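Local structure of 3,6-diketocamphane 1,6-monooxygenase (Pseudomonas putida, 5AEC) at residues His84-Ala89 with Trp166-Pro171; His119-Ala124 with Glu135-Asn140. The protein catalyses the FMNH2- and O2-dependent Baeyer-Villiger oxidation of a diketocamphane to a lactone, a step in the breakdown of (-)-camphor. All coordinates share one frame; numbering follows the deposited sequence.

Contact 1. Residues His84-Ala89 with Trp166-Pro171; sequences HPAKLA and WDAGYP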
loop_
_atom_site.group_PDB
_atom_site.type_symbol
_atom_site.label_atom_id
_atom_site.label_comp_id
_atom_site.label_asym_id
_atom_site.label_seq_id
_atom_site.Cartn_x
_atom_site.Cartn_y
_atom_site.Cartn_z
ATOM N N HIS A 84 6.416 -7.905 -8.205
ATOM C CA HIS A 84 7.660 -8.541 -7.877
ATOM C C HIS A 84 7.502 -9.245 -6.514
ATOM O O HIS A 84 7.058 -8.619 -5.549
ATOM C CB HIS A 84 8.822 -7.556 -7.855
ATOM C CG HIS A 84 10.159 -8.235 -7.891
ATOM N ND1 HIS A 84 10.733 -8.773 -6.769
ATOM C CD2 HIS A 84 10.988 -8.535 -8.921
ATOM C CE1 HIS A 84 11.870 -9.357 -7.095
ATOM N NE2 HIS A 84 12.051 -9.218 -8.399
ATOM N N PRO A 85 7.859 -10.537 -6.444
ATOM C CA PRO A 85 7.644 -11.264 -5.188
ATOM C C PRO A 85 8.429 -10.735 -3.964
ATOM O O PRO A 85 7.975 -10.895 -2.836
ATOM C CB PRO A 85 8.043 -12.708 -5.517
ATOM C CG PRO A 85 8.113 -12.792 -6.993
ATOM C CD PRO A 85 8.405 -11.415 -7.508
ATOM N N ALA A 86 9.610 -10.195 -4.162
ATOM C CA ALA A 86 10.362 -9.572 -3.052
ATOM C C ALA A 86 9.681 -8.342 -2.461
ATOM O O ALA A 86 9.654 -8.154 -1.250
ATOM C CB ALA A 86 11.792 -9.242 -3.468
ATOM N N LYS A 87 9.191 -7.489 -3.335
ATOM C CA LYS A 87 8.473 -6.294 -2.946
ATOM C C LYS A 87 7.200 -6.665 -2.210
ATOM O O LYS A 87 6.882 -6.083 -1.170
ATOM C CB LYS A 87 8.131 -5.450 -4.179
ATOM C CG LYS A 87 7.673 -4.037 -3.866
ATOM C CD LYS A 87 8.852 -3.198 -3.418
ATOM C CE LYS A 87 8.448 -1.781 -3.111
ATOM N NZ LYS A 87 7.413 -1.703 -2.065
ATOM N N LEU A 88 6.481 -7.645 -2.749
ATOM C CA LEU A 88 5.262 -8.129 -2.129
ATOM C C LEU A 88 5.524 -8.788 -0.782
ATOM O O LEU A 88 4.807 -8.517 0.213
ATOM C CB LEU A 88 4.571 -9.103 -3.075
ATOM C CG LEU A 88 3.254 -9.701 -2.609
ATOM C CD1 LEU A 88 2.281 -8.666 -2.079
ATOM C CD2 LEU A 88 2.619 -10.447 -3.772
ATOM N N ALA A 89 6.554 -9.650 -0.738
ATOM C CA ALA A 89 6.892 -10.351 0.517
ATOM C C ALA A 89 7.249 -9.382 1.631
ATOM O O ALA A 89 6.812 -9.553 2.766
ATOM C CB ALA A 89 8.032 -11.338 0.293
ATOM N N TRP A 166 10.914 -14.144 -12.417
ATOM C CA TRP A 166 11.583 -13.080 -11.659
ATOM C C TRP A 166 12.929 -13.531 -11.157
ATOM O O TRP A 166 13.171 -14.736 -11.005
ATOM C CB TRP A 166 10.782 -12.695 -10.408
ATOM C CG TRP A 166 9.393 -12.229 -10.631
ATOM C CD1 TRP A 166 8.986 -10.956 -10.933
ATOM C CD2 TRP A 166 8.204 -13.006 -10.496
ATOM N NE1 TRP A 166 7.632 -10.902 -11.002
ATOM C CE2 TRP A 166 7.116 -12.146 -10.741
ATOM C CE3 TRP A 166 7.949 -14.347 -10.174
ATOM C CZ2 TRP A 166 5.787 -12.584 -10.694
ATOM C CZ3 TRP A 166 6.633 -14.788 -10.126
ATOM C CH2 TRP A 166 5.559 -13.903 -10.378
ATOM N N ASP A 167 13.777 -12.537 -10.878
ATOM C CA ASP A 167 15.010 -12.714 -10.134
ATOM C C ASP A 167 14.761 -12.066 -8.795
ATOM O O ASP A 167 14.114 -11.011 -8.707
ATOM C CB ASP A 167 16.191 -12.036 -10.815
ATOM C CG ASP A 167 16.469 -12.575 -12.194
ATOM O OD1 ASP A 167 16.214 -13.759 -12.461
ATOM O OD2 ASP A 167 16.942 -11.800 -13.030
ATOM N N ALA A 168 15.238 -12.713 -7.739
ATOM C CA ALA A 168 14.993 -12.228 -6.383
ATOM C C ALA A 168 15.957 -12.909 -5.449
ATOM O O ALA A 168 16.569 -13.925 -5.798
ATOM C CB ALA A 168 13.554 -12.514 -5.972
ATOM N N GLY A 169 16.106 -12.369 -4.260
ATOM C CA GLY A 169 17.041 -12.965 -3.297
ATOM C C GLY A 169 16.922 -12.394 -1.905
ATOM O O GLY A 169 16.036 -11.573 -1.608
ATOM N N TYR A 170 17.798 -12.864 -1.040
ATOM C CA TYR A 170 17.927 -12.301 0.287
ATOM C C TYR A 170 19.426 -12.240 0.549
ATOM O O TYR A 170 20.094 -13.256 0.415
ATOM C CB TYR A 170 17.174 -13.131 1.321
ATOM C CG TYR A 170 17.177 -12.446 2.651
ATOM C CD1 TYR A 170 16.238 -11.446 2.947
ATOM C CD2 TYR A 170 18.164 -12.726 3.594
ATOM C CE1 TYR A 170 16.271 -10.775 4.177
ATOM C CE2 TYR A 170 18.196 -12.068 4.816
ATOM C CZ TYR A 170 17.254 -11.092 5.103
ATOM O OH TYR A 170 17.293 -10.439 6.308
ATOM N N PRO A 171 19.958 -11.050 0.879
ATOM C CA PRO A 171 21.391 -10.900 0.919
ATOM C C PRO A 171 22.005 -11.408 2.213
ATOM O O PRO A 171 21.296 -11.574 3.210
ATOM C CB PRO A 171 21.578 -9.388 0.806
ATOM C CG PRO A 171 20.389 -8.819 1.474
ATOM C CD PRO A 171 19.277 -9.802 1.260
HETATM O O HOH W 1 12.759 -9.750 -11.545
#
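Pro85 sets its CD almost squarely over the five-membered ring of Trp166, 3.3 Å from the centroid, a CH-pi contact, while its CG lies over CD2 and CE3 of the indole. The same indole turns its edge to the face of the His84 ring in an offset edge-to-face pair, the planes at 71°. At the edge of the imidazole, His84 NE2 donates to Asp167 O over 2.8 Å; the oxygen lies close to the ring plane, but the bond is bent, with an N-H...O angle of 135°. Ala168 CB packs 3.8 Å from His84 CE1. Water 1 accepts from Asp167 N and, weakly, from His84 NE2. The other ring nitrogen, His84 ND1, accepts from Ala86 N at 3.2 Å, capping the start of helix 85-98. A chi1 of -164° turns CG of His84 away from its backbone N, leaving ND1 near Ala86 N and NE2 near the strand. Replacing Trp166 by an alanine is likely to leave Pro85 CD without the ring face it packs on and the His84 ring without its edge-on partner. Helix 139-155 adjoins both sides, Ser146 touching Pro85 and Ile149 touching Ala168, while strand 167-170 pairs with strand 159-162 and Gln83 of the second subunit accepts from His84 N.

Contact 2. Residues His119-Ala124 with Glu135-Asn140; sequences HGIRNA and ETKNLN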
loop_
_atom_site.group_PDB
_atom_site.type_symbol
_atom_site.label_atom_id
_atom_site.label_comp_id
_atom_site.label_asym_id
_atom_site.label_seq_id
_atom_site.Cartn_x
_atom_site.Cartn_y
_atom_site.Cartn_z
ATOM N N HIS A 119 -0.357 -6.276 -16.846
ATOM C CA HIS A 119 0.864 -6.692 -16.138
ATOM C C HIS A 119 1.791 -7.553 -16.990
ATOM O O HIS A 119 2.701 -8.189 -16.447
ATOM C CB HIS A 119 0.482 -7.382 -14.821
ATOM C CG HIS A 119 -0.224 -6.466 -13.892
ATOM N ND1 HIS A 119 -1.582 -6.271 -13.944
ATOM C CD2 HIS A 119 0.250 -5.591 -12.972
ATOM C CE1 HIS A 119 -1.928 -5.359 -13.059
ATOM N NE2 HIS A 119 -0.837 -4.922 -12.460
ATOM N N GLY A 120 1.575 -7.550 -18.310
ATOM C CA GLY A 120 2.484 -8.173 -19.257
ATOM C C GLY A 120 2.222 -9.630 -19.573
ATOM O O GLY A 120 3.130 -10.346 -20.001
ATOM N N ILE A 121 1.005 -10.091 -19.332
ATOM C CA ILE A 121 0.626 -11.479 -19.514
ATOM C C ILE A 121 -0.461 -11.525 -20.573
ATOM O O ILE A 121 -1.636 -11.254 -20.278
ATOM C CB ILE A 121 0.125 -12.094 -18.203
ATOM C CG1 ILE A 121 1.226 -12.032 -17.138
ATOM C CG2 ILE A 121 -0.357 -13.527 -18.408
ATOM C CD1 ILE A 121 0.693 -11.696 -15.761
ATOM N N ARG A 122 -0.070 -11.851 -21.809
ATOM C CA ARG A 122 -1.077 -12.070 -22.866
ATOM C C ARG A 122 -1.747 -13.407 -22.701
ATOM O O ARG A 122 -1.166 -14.349 -22.143
ATOM C CB ARG A 122 -0.448 -12.107 -24.241
ATOM C CG ARG A 122 0.176 -10.845 -24.715
ATOM C CD ARG A 122 0.557 -11.174 -26.138
ATOM N NE ARG A 122 1.317 -10.084 -26.687
ATOM C CZ ARG A 122 0.776 -8.997 -27.218
ATOM N NH1 ARG A 122 -0.539 -8.831 -27.204
ATOM N NH2 ARG A 122 1.563 -8.060 -27.764
ATOM N N ASN A 123 -2.952 -13.508 -23.236
ATOM C CA ASN A 123 -3.657 -14.785 -23.325
ATOM C C ASN A 123 -3.786 -15.529 -21.996
ATOM O O ASN A 123 -3.632 -16.754 -21.930
ATOM C CB ASN A 123 -3.000 -15.677 -24.375
ATOM C CG ASN A 123 -3.185 -15.152 -25.788
ATOM O OD1 ASN A 123 -3.837 -14.124 -26.018
ATOM N ND2 ASN A 123 -2.627 -15.863 -26.743
ATOM N N ALA A 124 -4.128 -14.784 -20.947
ATOM C CA ALA A 124 -4.411 -15.386 -19.650
ATOM C C ALA A 124 -5.618 -16.365 -19.689
ATOM O O ALA A 124 -5.649 -17.341 -18.945
ATOM C CB ALA A 124 -4.630 -14.296 -18.630
ATOM N N GLU A 135 7.112 -18.764 -26.602
ATOM C CA GLU A 135 6.330 -19.514 -25.601
ATOM C C GLU A 135 5.633 -18.541 -24.637
ATOM O O GLU A 135 6.167 -17.465 -24.344
ATOM C CB GLU A 135 7.195 -20.509 -24.792
ATOM C CG GLU A 135 8.333 -21.251 -25.510
ATOM C CD GLU A 135 7.932 -21.980 -26.788
ATOM O OE1 GLU A 135 6.725 -22.191 -27.040
ATOM O OE2 GLU A 135 8.851 -22.363 -27.545
ATOM N N THR A 136 4.445 -18.922 -24.156
ATOM C CA THR A 136 3.601 -18.030 -23.342
ATOM C C THR A 136 3.873 -18.142 -21.818
ATOM O O THR A 136 4.755 -18.886 -21.392
ATOM C CB THR A 136 2.091 -18.220 -23.672
ATOM O OG1 THR A 136 1.343 -17.105 -23.168
ATOM C CG2 THR A 136 1.516 -19.515 -23.084
ATOM N N LYS A 137 3.140 -17.359 -21.025
ATOM C CA LYS A 137 3.294 -17.322 -19.573
ATOM C C LYS A 137 2.108 -18.039 -18.942
ATOM O O LYS A 137 0.971 -17.877 -19.366
ATOM C CB LYS A 137 3.360 -15.871 -19.075
ATOM C CG LYS A 137 4.508 -15.053 -19.637
ATOM C CD LYS A 137 4.551 -13.665 -19.024
ATOM C CE LYS A 137 5.534 -12.779 -19.752
ATOM N NZ LYS A 137 5.685 -11.461 -19.075
ATOM N N ASN A 138 2.370 -18.832 -17.923
ATOM C CA ASN A 138 1.337 -19.609 -17.255
ATOM C C ASN A 138 1.116 -18.992 -15.877
ATOM O O ASN A 138 2.027 -19.013 -15.058
ATOM C CB ASN A 138 1.796 -21.053 -17.140
ATOM C CG ASN A 138 0.790 -21.934 -16.436
ATOM O OD1 ASN A 138 0.584 -21.836 -15.223
ATOM N ND2 ASN A 138 0.135 -22.781 -17.197
ATOM N N LEU A 139 -0.070 -18.443 -15.638
ATOM C CA LEU A 139 -0.358 -17.732 -14.376
ATOM C C LEU A 139 -0.184 -18.626 -13.158
ATOM O O LEU A 139 0.264 -18.158 -12.117
ATOM C CB LEU A 139 -1.769 -17.148 -14.372
ATOM C CG LEU A 139 -2.125 -16.013 -15.326
ATOM C CD1 LEU A 139 -3.608 -15.702 -15.271
ATOM C CD2 LEU A 139 -1.314 -14.765 -15.031
ATOM N N ASN A 140 -0.565 -19.893 -13.261
ATOM C CA ASN A 140 -0.398 -20.808 -12.131
ATOM C C ASN A 140 1.048 -21.064 -11.798
ATOM O O ASN A 140 1.399 -21.100 -10.632
ATOM C CB ASN A 140 -1.178 -22.113 -12.331
ATOM C CG ASN A 140 -2.681 -21.901 -12.275
ATOM O OD1 ASN A 140 -3.201 -21.034 -11.554
ATOM N ND2 ASN A 140 -3.391 -22.683 -13.054
HETATM O O HOH W 2 4.984 -9.846 -16.483
HETATM O O HOH W 3 1.681 -14.786 -21.942
HETATM O O HOH W 4 -1.286 -16.627 -20.151
#
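Leu139 meets Ile121 obliquely, and its two methyl branches divide the work: Leu139 CD2 rests 3.7 Å from both Ile121 CG2 and Ile121 CD1, while Leu139 CD1 lies 3.8 Å from Ala124 CB. Lys137 instead runs across Ile121 at about a right angle, its CD 4.2 Å from Ile121 CG1. Beyond CG the lysine chain is fully extended, which carries NZ to Gly120 O, where it donates over 2.9 Å. The ammonium approaches from above the carbonyl plane, 37° out of it, and the C=O...N angle is 139°. That carbonyl belongs to the C-prime residue, with positive phi, of the Schellman motif that ends helix 113-118. Thr136 and Arg122 are joined through water: water 3 donates to Arg122 O and lies 2.6 Å from Thr136 OG1. Pro81 and Ser116 also border the Ile121-Leu139 cluster. Lys137 NZ has a further, charged partner, forming a salt bridge with Asp167 of the second subunit, and a weak hydrogen bond to water 2, which donates to His119 O. The contact therefore combines a small apolar cluster with a polar margin, in which one ammonium group links a helix terminus to the dimer interface and is probably kept protonated by the neighbouring carboxylate.

In the fold
Following the chain from the N terminus, 84-89 comes first, at the start of helix 85-98. Strand 105-108 of the parallel barrel sheet and helix 113-118 lead to 119-124, and contact 2 then closes a short loop on 135-140, where helix 139-155 begins. That helix and strand 159-162 bring the chain to 166-171, so contact 1 closes a much longer loop that encloses contact 2 without crossing it. Contact 1 ties a barrel helix to the antiparallel pair of strands 159-162 and 167-170; contact 2 ties the end of helix 113-118 to the next helix. Their centres lie about 19 Å apart within one chain, and both contacts also touch the second subunit.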